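Local structure of carboxylesterase (Ferroplasma acidiphilum, 3WJ2) at residues Thr64-Asp72 with Ile92-Arg100; Phe127-Ala138 with Ala164-Glu175. The protein probably hydrolyses carboxylic acid esters, as a carboxylesterase with the alpha/beta hydrolase fold. All blocks are in the same frame, centred on the assembly; numbering follows the deposited sequence.

Contact 1 (Thr64-Asp72 with Ile92-Arg100)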
# COMPACT_ATOMS: atom_id res chain seq x y z
N THR B 64 -28.38 0.89 35.47
CA THR B 64 -27.45 -0.06 36.07
C THR B 64 -26.92 -0.98 34.94
O THR B 64 -27.69 -1.40 34.05
CB THR B 64 -28.25 -0.90 37.10
OG1 THR B 64 -28.68 0.01 38.13
CG2 THR B 64 -27.41 -2.00 37.65
N LEU B 65 -25.60 -1.24 34.97
CA LEU B 65 -25.01 -2.10 33.96
C LEU B 65 -24.59 -3.41 34.65
O LEU B 65 -24.06 -3.38 35.80
CB LEU B 65 -23.68 -1.49 33.47
CG LEU B 65 -23.90 -0.04 32.98
CD1 LEU B 65 -22.52 0.46 32.41
CD2 LEU B 65 -24.96 0.19 31.89
N ASN B 66 -24.67 -4.47 33.89
CA ASN B 66 -24.01 -5.71 34.34
C ASN B 66 -22.50 -5.61 34.14
O ASN B 66 -22.02 -4.99 33.16
CB ASN B 66 -24.48 -6.95 33.60
CG ASN B 66 -25.92 -7.31 33.88
OD1 ASN B 66 -26.69 -7.78 32.99
ND2 ASN B 66 -26.29 -7.17 35.10
N ALA B 67 -21.72 -6.22 35.04
CA ALA B 67 -20.23 -6.37 34.87
C ALA B 67 -19.80 -7.71 35.39
O ALA B 67 -20.38 -8.20 36.39
CB ALA B 67 -19.49 -5.33 35.54
N ARG B 68 -18.88 -8.36 34.69
CA ARG B 68 -18.31 -9.62 35.21
C ARG B 68 -16.83 -9.46 35.41
O ARG B 68 -16.10 -9.10 34.44
CB ARG B 68 -18.65 -10.80 34.30
CG ARG B 68 -18.05 -12.11 34.76
CD ARG B 68 -18.58 -13.28 33.99
NE ARG B 68 -20.04 -13.49 34.22
CZ ARG B 68 -20.90 -14.19 33.46
NH1 ARG B 68 -20.52 -14.81 32.30
NH2 ARG B 68 -22.19 -14.24 33.85
N MET B 69 -16.34 -9.81 36.60
CA MET B 69 -14.96 -9.71 36.96
C MET B 69 -14.29 -11.10 36.93
O MET B 69 -14.87 -12.10 37.40
CB MET B 69 -14.85 -9.16 38.38
CG MET B 69 -13.51 -8.86 38.82
SD MET B 69 -12.43 -10.21 39.27
CE MET B 69 -13.24 -11.29 40.55
N TYR B 70 -13.19 -11.21 36.20
CA TYR B 70 -12.44 -12.48 36.02
C TYR B 70 -11.10 -12.27 36.63
O TYR B 70 -10.40 -11.26 36.30
CB TYR B 70 -12.20 -12.78 34.54
CG TYR B 70 -13.44 -12.87 33.71
CD1 TYR B 70 -14.04 -14.11 33.44
CD2 TYR B 70 -14.07 -11.69 33.17
CE1 TYR B 70 -15.15 -14.18 32.66
CE2 TYR B 70 -15.17 -11.75 32.43
CZ TYR B 70 -15.75 -13.01 32.11
OH TYR B 70 -16.84 -13.10 31.30
N ASP B 71 -10.63 -13.17 37.52
CA ASP B 71 -9.37 -12.90 38.17
C ASP B 71 -8.73 -14.26 38.44
O ASP B 71 -9.31 -15.06 39.20
CB ASP B 71 -9.61 -12.20 39.51
CG ASP B 71 -8.35 -11.82 40.24
OD1 ASP B 71 -7.24 -11.99 39.69
OD2 ASP B 71 -8.50 -11.32 41.41
N ASP B 72 -7.67 -14.55 37.70
CA ASP B 72 -7.00 -15.86 37.89
C ASP B 72 -5.83 -15.78 38.84
O ASP B 72 -5.02 -16.74 38.90
CB ASP B 72 -6.48 -16.33 36.53
CG ASP B 72 -6.31 -17.87 36.44
OD1 ASP B 72 -7.13 -18.63 36.98
OD2 ASP B 72 -5.34 -18.31 35.75
N ILE B 92 -21.86 -9.96 27.85
CA ILE B 92 -20.96 -10.63 28.69
C ILE B 92 -20.86 -12.13 28.35
O ILE B 92 -19.79 -12.70 28.36
CB ILE B 92 -21.37 -10.40 30.17
CG1 ILE B 92 -20.86 -9.04 30.63
CG2 ILE B 92 -20.70 -11.43 31.03
CD1 ILE B 92 -21.48 -8.51 31.94
N GLU B 93 -22.00 -12.76 28.09
CA GLU B 93 -21.96 -14.17 27.81
C GLU B 93 -21.27 -14.46 26.51
O GLU B 93 -20.47 -15.42 26.52
CB GLU B 93 -23.37 -14.83 27.78
CG GLU B 93 -24.13 -14.68 29.16
CD GLU B 93 -23.40 -15.20 30.39
OE1 GLU B 93 -22.48 -16.04 30.32
OE2 GLU B 93 -23.72 -14.68 31.49
N THR B 94 -21.47 -13.62 25.46
CA THR B 94 -20.83 -14.02 24.20
C THR B 94 -19.29 -13.78 24.28
O THR B 94 -18.51 -14.38 23.52
CB THR B 94 -21.38 -13.35 22.99
OG1 THR B 94 -21.13 -11.92 23.04
CG2 THR B 94 -22.89 -13.48 22.89
N TYR B 95 -18.89 -12.84 25.17
CA TYR B 95 -17.49 -12.57 25.37
C TYR B 95 -16.87 -13.41 26.46
O TYR B 95 -15.72 -13.21 26.72
CB TYR B 95 -17.27 -10.98 25.67
CG TYR B 95 -17.12 -10.29 24.30
CD1 TYR B 95 -18.19 -10.18 23.44
CD2 TYR B 95 -15.85 -9.75 23.93
CE1 TYR B 95 -18.03 -9.54 22.10
CE2 TYR B 95 -15.74 -9.14 22.69
CZ TYR B 95 -16.76 -9.08 21.80
OH TYR B 95 -16.60 -8.51 20.57
N ASP B 96 -17.60 -14.31 27.12
CA ASP B 96 -17.03 -14.86 28.29
C ASP B 96 -15.76 -15.75 28.03
O ASP B 96 -14.78 -15.68 28.80
CB ASP B 96 -18.19 -15.72 28.91
CG ASP B 96 -17.85 -16.23 30.33
OD1 ASP B 96 -17.85 -15.46 31.33
OD2 ASP B 96 -17.46 -17.45 30.35
N ASN B 97 -15.75 -16.55 26.96
CA ASN B 97 -14.59 -17.40 26.67
C ASN B 97 -13.34 -16.44 26.45
O ASN B 97 -12.29 -16.70 27.02
CB ASN B 97 -14.73 -18.24 25.41
CG ASN B 97 -15.54 -19.54 25.68
OD1 ASN B 97 -16.22 -19.65 26.72
ND2 ASN B 97 -15.45 -20.47 24.77
N TYR B 98 -13.58 -15.35 25.71
CA TYR B 98 -12.48 -14.45 25.40
C TYR B 98 -11.96 -13.70 26.65
O TYR B 98 -10.77 -13.60 26.91
CB TYR B 98 -12.97 -13.48 24.35
CG TYR B 98 -12.00 -12.31 24.05
CD1 TYR B 98 -10.95 -12.48 23.16
CD2 TYR B 98 -12.39 -11.09 24.53
CE1 TYR B 98 -10.08 -11.34 22.93
CE2 TYR B 98 -11.60 -10.01 24.28
CZ TYR B 98 -10.55 -10.16 23.47
OH TYR B 98 -9.73 -9.08 23.11
N CYS B 99 -12.88 -13.18 27.50
CA CYS B 99 -12.47 -12.52 28.70
C CYS B 99 -11.72 -13.40 29.69
O CYS B 99 -10.78 -13.02 30.30
CB CYS B 99 -13.65 -11.83 29.35
SG CYS B 99 -14.08 -10.29 28.41
N ARG B 100 -12.23 -14.65 29.80
CA ARG B 100 -11.44 -15.65 30.53
C ARG B 100 -10.00 -15.82 30.02
O ARG B 100 -9.08 -15.81 30.82
CB ARG B 100 -12.16 -17.01 30.46
CG ARG B 100 -13.45 -17.06 31.37
CD ARG B 100 -14.14 -18.31 30.91
NE ARG B 100 -15.30 -18.61 31.75
CZ ARG B 100 -15.28 -19.42 32.82
NH1 ARG B 100 -14.17 -20.04 33.26
NH2 ARG B 100 -16.43 -19.58 33.51
O HOH W 1 -17.53 -11.22 29.13
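Two flat groups of strand 63-71, the Tyr70 ring and the Arg68 guanidinium, meet the turn before helix 96-106 and its first residues in the same way, with carbon over a face and carboxylate at the edge. Over one face of the Tyr70 ring stands Cys99 CB, 3.9 Å from the ring centroid in a CH-pi contact, and Arg100 N lies on that side nearer the rim. Asp96 OD1 sits at the ring's edge. On Arg68, the methyl Ile92 CG2 rests over one face, 3.5 Å above the guanidinium plane, while Glu93 and Asp96 hold the edge.

The polar part is a salt-bridge network of Arg68, Glu93, Asp96 and Arg100, joined by the Tyr70 hydroxyl. Arg68 grips Glu93 end-on: NH1 binds OE1 at 3.0 Å, nearly straight at 166°, and NH2 binds OE2 at 2.8 Å, more bent. Arg68 NH1 also reaches Asp96 OD1, at 2.9 Å, and the bend at chi3 (-65°) turns the otherwise extended chain into this position. Tyr70 OH donates to Asp96 OD1 at 2.6 Å, from the opposite face of the carboxylate plane. Asp96 OD2 takes Arg100 NE at 2.8 Å on its syn side, somewhat out of the carboxylate plane. Three donors thus hold one buried carboxylate, which would probably favour its ionised form. A water donates both to Tyr70 OH and to Ile92 O.

The short axes of strand and helix approach to 9.5 Å and make 38°, with a type I turn from Glu93 to Asp96 leading into the helix. Helix 96-106 is the connection of the beta-alpha-beta crossover from strand 78-82 to strand 109-113. Strand 63-71 runs antiparallel to both its sheet neighbours, 52-60 and 109-113; from the former, Asp55 supplies Arg68 NE with a further salt bridge.

Contact 2 (Phe127-Ala138 with Ala164-Glu175)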
# COMPACT_ATOMS: atom_id res chain seq x y z
N PHE B 127 -21.17 5.47 25.12
CA PHE B 127 -19.99 6.26 25.51
C PHE B 127 -20.06 6.70 26.98
O PHE B 127 -19.08 6.61 27.73
CB PHE B 127 -19.88 7.49 24.55
CG PHE B 127 -18.89 8.48 25.05
CD1 PHE B 127 -17.52 8.26 24.99
CD2 PHE B 127 -19.38 9.62 25.73
CE1 PHE B 127 -16.61 9.19 25.56
CE2 PHE B 127 -18.48 10.54 26.32
CZ PHE B 127 -17.09 10.32 26.24
N ASN B 128 -21.21 7.28 27.39
CA ASN B 128 -21.38 7.69 28.76
C ASN B 128 -21.30 6.48 29.71
O ASN B 128 -20.78 6.61 30.81
CB ASN B 128 -22.75 8.38 28.92
CG ASN B 128 -22.77 9.79 28.31
OD1 ASN B 128 -21.70 10.44 28.08
ND2 ASN B 128 -24.01 10.29 28.05
N ASP B 129 -21.78 5.31 29.26
CA ASP B 129 -21.64 4.12 30.06
C ASP B 129 -20.16 3.76 30.29
O ASP B 129 -19.74 3.35 31.39
CB ASP B 129 -22.38 2.96 29.42
CG ASP B 129 -23.85 3.12 29.44
OD1 ASP B 129 -24.39 4.03 30.13
OD2 ASP B 129 -24.54 2.35 28.74
N ALA B 130 -19.36 3.82 29.24
CA ALA B 130 -17.92 3.54 29.32
C ALA B 130 -17.20 4.55 30.24
O ALA B 130 -16.51 4.17 31.19
CB ALA B 130 -17.32 3.44 27.85
N TYR B 131 -17.43 5.86 30.00
CA TYR B 131 -16.78 6.87 30.82
C TYR B 131 -17.23 6.85 32.25
O TYR B 131 -16.38 6.84 33.18
CB TYR B 131 -17.13 8.20 30.22
CG TYR B 131 -16.57 9.40 31.01
CD1 TYR B 131 -15.28 9.86 30.77
CD2 TYR B 131 -17.38 10.09 31.96
CE1 TYR B 131 -14.76 11.00 31.44
CE2 TYR B 131 -16.87 11.26 32.63
CZ TYR B 131 -15.57 11.66 32.35
OH TYR B 131 -15.01 12.80 32.97
N ASP B 132 -18.55 6.74 32.43
CA ASP B 132 -19.09 6.70 33.80
C ASP B 132 -18.68 5.42 34.52
O ASP B 132 -18.37 5.50 35.75
CB ASP B 132 -20.60 6.86 33.79
CG ASP B 132 -21.03 8.27 33.40
OD1 ASP B 132 -20.26 9.29 33.48
OD2 ASP B 132 -22.22 8.39 33.05
N SER B 133 -18.61 4.25 33.83
CA SER B 133 -18.24 3.04 34.56
C SER B 133 -16.79 3.09 35.01
O SER B 133 -16.43 2.57 36.05
CB SER B 133 -18.57 1.70 33.80
OG SER B 133 -17.86 1.69 32.55
N PHE B 134 -15.87 3.71 34.16
CA PHE B 134 -14.49 3.83 34.53
C PHE B 134 -14.42 4.66 35.83
O PHE B 134 -13.73 4.25 36.75
CB PHE B 134 -13.68 4.48 33.36
CG PHE B 134 -12.32 4.94 33.85
CD1 PHE B 134 -11.36 4.01 34.26
CD2 PHE B 134 -12.08 6.32 34.07
CE1 PHE B 134 -10.11 4.42 34.81
CE2 PHE B 134 -10.83 6.70 34.64
CZ PHE B 134 -9.90 5.75 35.03
N HIS B 135 -15.12 5.79 35.80
CA HIS B 135 -15.01 6.64 37.01
C HIS B 135 -15.66 6.01 38.19
O HIS B 135 -15.14 6.14 39.34
CB HIS B 135 -15.51 8.06 36.70
CG HIS B 135 -14.53 8.87 35.91
ND1 HIS B 135 -13.32 9.32 36.43
CD2 HIS B 135 -14.51 9.18 34.59
CE1 HIS B 135 -12.66 9.96 35.47
NE2 HIS B 135 -13.37 9.91 34.35
N TYR B 136 -16.75 5.29 38.00
CA TYR B 136 -17.40 4.58 39.14
C TYR B 136 -16.47 3.56 39.77
O TYR B 136 -16.30 3.55 41.04
CB TYR B 136 -18.68 3.95 38.63
CG TYR B 136 -19.53 3.18 39.64
CD1 TYR B 136 -20.73 3.66 40.09
CD2 TYR B 136 -19.18 1.86 39.94
CE1 TYR B 136 -21.53 2.85 40.93
CE2 TYR B 136 -19.97 1.07 40.75
CZ TYR B 136 -21.15 1.58 41.24
OH TYR B 136 -21.97 0.72 42.04
N ILE B 137 -15.88 2.69 38.95
CA ILE B 137 -14.97 1.70 39.48
C ILE B 137 -13.72 2.31 40.06
O ILE B 137 -13.23 1.84 41.11
CB ILE B 137 -14.68 0.59 38.44
CG1 ILE B 137 -16.01 -0.10 38.15
CG2 ILE B 137 -13.70 -0.46 39.04
CD1 ILE B 137 -16.04 -0.87 36.77
N ALA B 138 -13.20 3.35 39.47
CA ALA B 138 -12.01 4.01 40.01
C ALA B 138 -12.33 4.61 41.41
O ALA B 138 -11.49 4.50 42.34
CB ALA B 138 -11.47 5.05 39.13
N ALA B 164 -12.32 6.78 23.26
CA ALA B 164 -13.10 8.02 23.46
C ALA B 164 -13.18 8.44 24.91
O ALA B 164 -13.11 9.63 25.20
CB ALA B 164 -14.46 7.79 22.90
N LEU B 165 -13.30 7.47 25.82
CA LEU B 165 -13.47 7.86 27.22
C LEU B 165 -12.14 8.50 27.66
O LEU B 165 -12.19 9.44 28.47
CB LEU B 165 -13.93 6.70 28.14
CG LEU B 165 -12.88 5.65 28.49
CD1 LEU B 165 -12.18 6.04 29.77
CD2 LEU B 165 -13.64 4.33 28.79
N CYS B 166 -10.98 8.04 27.13
CA CYS B 166 -9.67 8.62 27.51
C CYS B 166 -9.64 10.07 27.07
O CYS B 166 -9.19 10.92 27.85
CB CYS B 166 -8.52 7.89 26.89
SG CYS B 166 -8.36 6.22 27.69
N LEU B 167 -10.15 10.34 25.89
CA LEU B 167 -10.16 11.74 25.39
C LEU B 167 -11.00 12.61 26.33
O LEU B 167 -10.64 13.75 26.66
CB LEU B 167 -10.85 11.82 24.02
CG LEU B 167 -9.93 11.48 22.89
CD1 LEU B 167 -10.72 11.40 21.61
CD2 LEU B 167 -8.80 12.69 22.67
N LYS B 168 -12.15 12.11 26.80
CA LYS B 168 -12.98 12.95 27.70
C LYS B 168 -12.32 13.13 29.08
O LYS B 168 -12.41 14.24 29.72
CB LYS B 168 -14.40 12.33 27.83
CG LYS B 168 -15.29 13.23 28.75
CD LYS B 168 -16.75 12.85 28.77
CE LYS B 168 -17.42 13.61 30.02
NZ LYS B 168 -18.94 13.34 29.78
N CYS B 169 -11.66 12.11 29.62
CA CYS B 169 -10.86 12.24 30.87
C CYS B 169 -9.83 13.32 30.66
O CYS B 169 -9.71 14.21 31.56
CB CYS B 169 -10.12 10.92 31.25
SG CYS B 169 -11.26 9.59 31.74
N ARG B 170 -9.24 13.35 29.48
CA ARG B 170 -8.13 14.33 29.25
C ARG B 170 -8.76 15.70 29.22
O ARG B 170 -8.25 16.68 29.94
CB ARG B 170 -7.41 13.91 27.95
CG ARG B 170 -6.05 14.66 27.65
CD ARG B 170 -6.32 16.07 27.16
NE ARG B 170 -7.29 16.19 26.05
CZ ARG B 170 -7.06 15.85 24.78
NH1 ARG B 170 -5.86 15.36 24.43
NH2 ARG B 170 -8.01 16.01 23.86
N ASP B 171 -9.85 15.82 28.48
CA ASP B 171 -10.52 17.15 28.32
C ASP B 171 -10.99 17.69 29.65
O ASP B 171 -10.84 18.93 29.90
CB ASP B 171 -11.67 17.01 27.36
CG ASP B 171 -11.23 16.72 25.95
OD1 ASP B 171 -10.06 17.00 25.60
OD2 ASP B 171 -12.08 16.33 25.12
N GLY B 172 -11.52 16.84 30.50
CA GLY B 172 -12.08 17.30 31.79
C GLY B 172 -11.09 17.41 32.92
O GLY B 172 -11.52 17.71 34.03
N LYS B 173 -9.82 17.07 32.68
CA LYS B 173 -8.75 16.91 33.67
C LYS B 173 -9.10 16.03 34.85
O LYS B 173 -8.84 16.39 36.06
CB LYS B 173 -8.25 18.33 34.13
CG LYS B 173 -7.72 19.12 32.95
CD LYS B 173 -7.48 20.59 33.45
CE LYS B 173 -6.74 21.42 32.43
NZ LYS B 173 -6.95 22.88 32.78
N THR B 174 -9.69 14.85 34.55
CA THR B 174 -10.06 13.99 35.56
C THR B 174 -9.04 12.87 35.62
O THR B 174 -8.03 12.86 34.87
CB THR B 174 -11.42 13.28 35.23
OG1 THR B 174 -11.22 12.48 34.03
CG2 THR B 174 -12.53 14.26 34.97
N GLU B 175 -9.26 11.99 36.57
CA GLU B 175 -8.48 10.74 36.68
C GLU B 175 -8.45 10.07 35.29
O GLU B 175 -9.46 10.04 34.58
CB GLU B 175 -9.08 9.82 37.71
CG GLU B 175 -8.10 8.66 38.00
CD GLU B 175 -8.52 7.68 39.08
OE1 GLU B 175 -9.47 7.93 39.87
OE2 GLU B 175 -7.85 6.62 39.15
O HOH W 2 -19.79 10.80 30.00
O HOH W 3 -14.12 14.91 31.80
O HOH W 4 -12.44 9.01 38.95
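Segments 127-138 and 164-172 of helices 125-139 and 157-172 cross at -62° with axes 9.2 Å apart, and a Schellman motif ends the second helix, bringing Thr174 and Glu175 against the first. The helices pack side by side on one face of the central sheet, 157-172 following the probable nucleophile elbow, as in alpha/beta hydrolases. Leu165 fills the crossing point, its CD2 3.9 Å from Ala130 CB. Beside it Tyr131 is layered: Lys168 CE lies over one ring face, 3.7 Å from the centroid, and His135 CD2 over the centre of the other. Lys168 is extended throughout, with CG pointing away from the backbone N (chi1 -178°); it runs across the ring and brings NZ into a cation-pi contact, 4.4 Å from the Tyr131 centroid. Its CD packs at the Phe127 ring edge. Cys169 SG approaches the Tyr131, Phe134 and His135 rings obliquely and stands 3.4 Å from His135 NE2. Replacing Tyr131 with an alanine is likely to strip Lys168 of its cation-pi surface and uncover one edge of the His135 ring. Waters bridge Asn128 OD1 to Lys168 NZ and Tyr131 OH to Lys168 O. Cohesion rests chiefly on carbon, sulfur and aromatic surfaces.

Both contacts are partly buried and join different elements around one central sheet: contact 1 sets a helix against a strand near the antiparallel end, while contact 2 joins two helices. Helix 96-106 and the pair 125-139 and 157-172 flank opposite faces of the sheet, as usual in alpha/beta hydrolases. The chemistry differs accordingly. In contact 1 charges are paired directly around a buried carboxylate; in contact 2, whose interface is larger (620 against 404 Å²), apolar and aromatic groups lead and water mediates polar links. Their centres lie about 20 Å apart, yet segment 64-72 touches segment 127-138 where Leu65 CD2 packs 3.8 Å from Asp129 OD2, on the strand face turned away from helix 96-106.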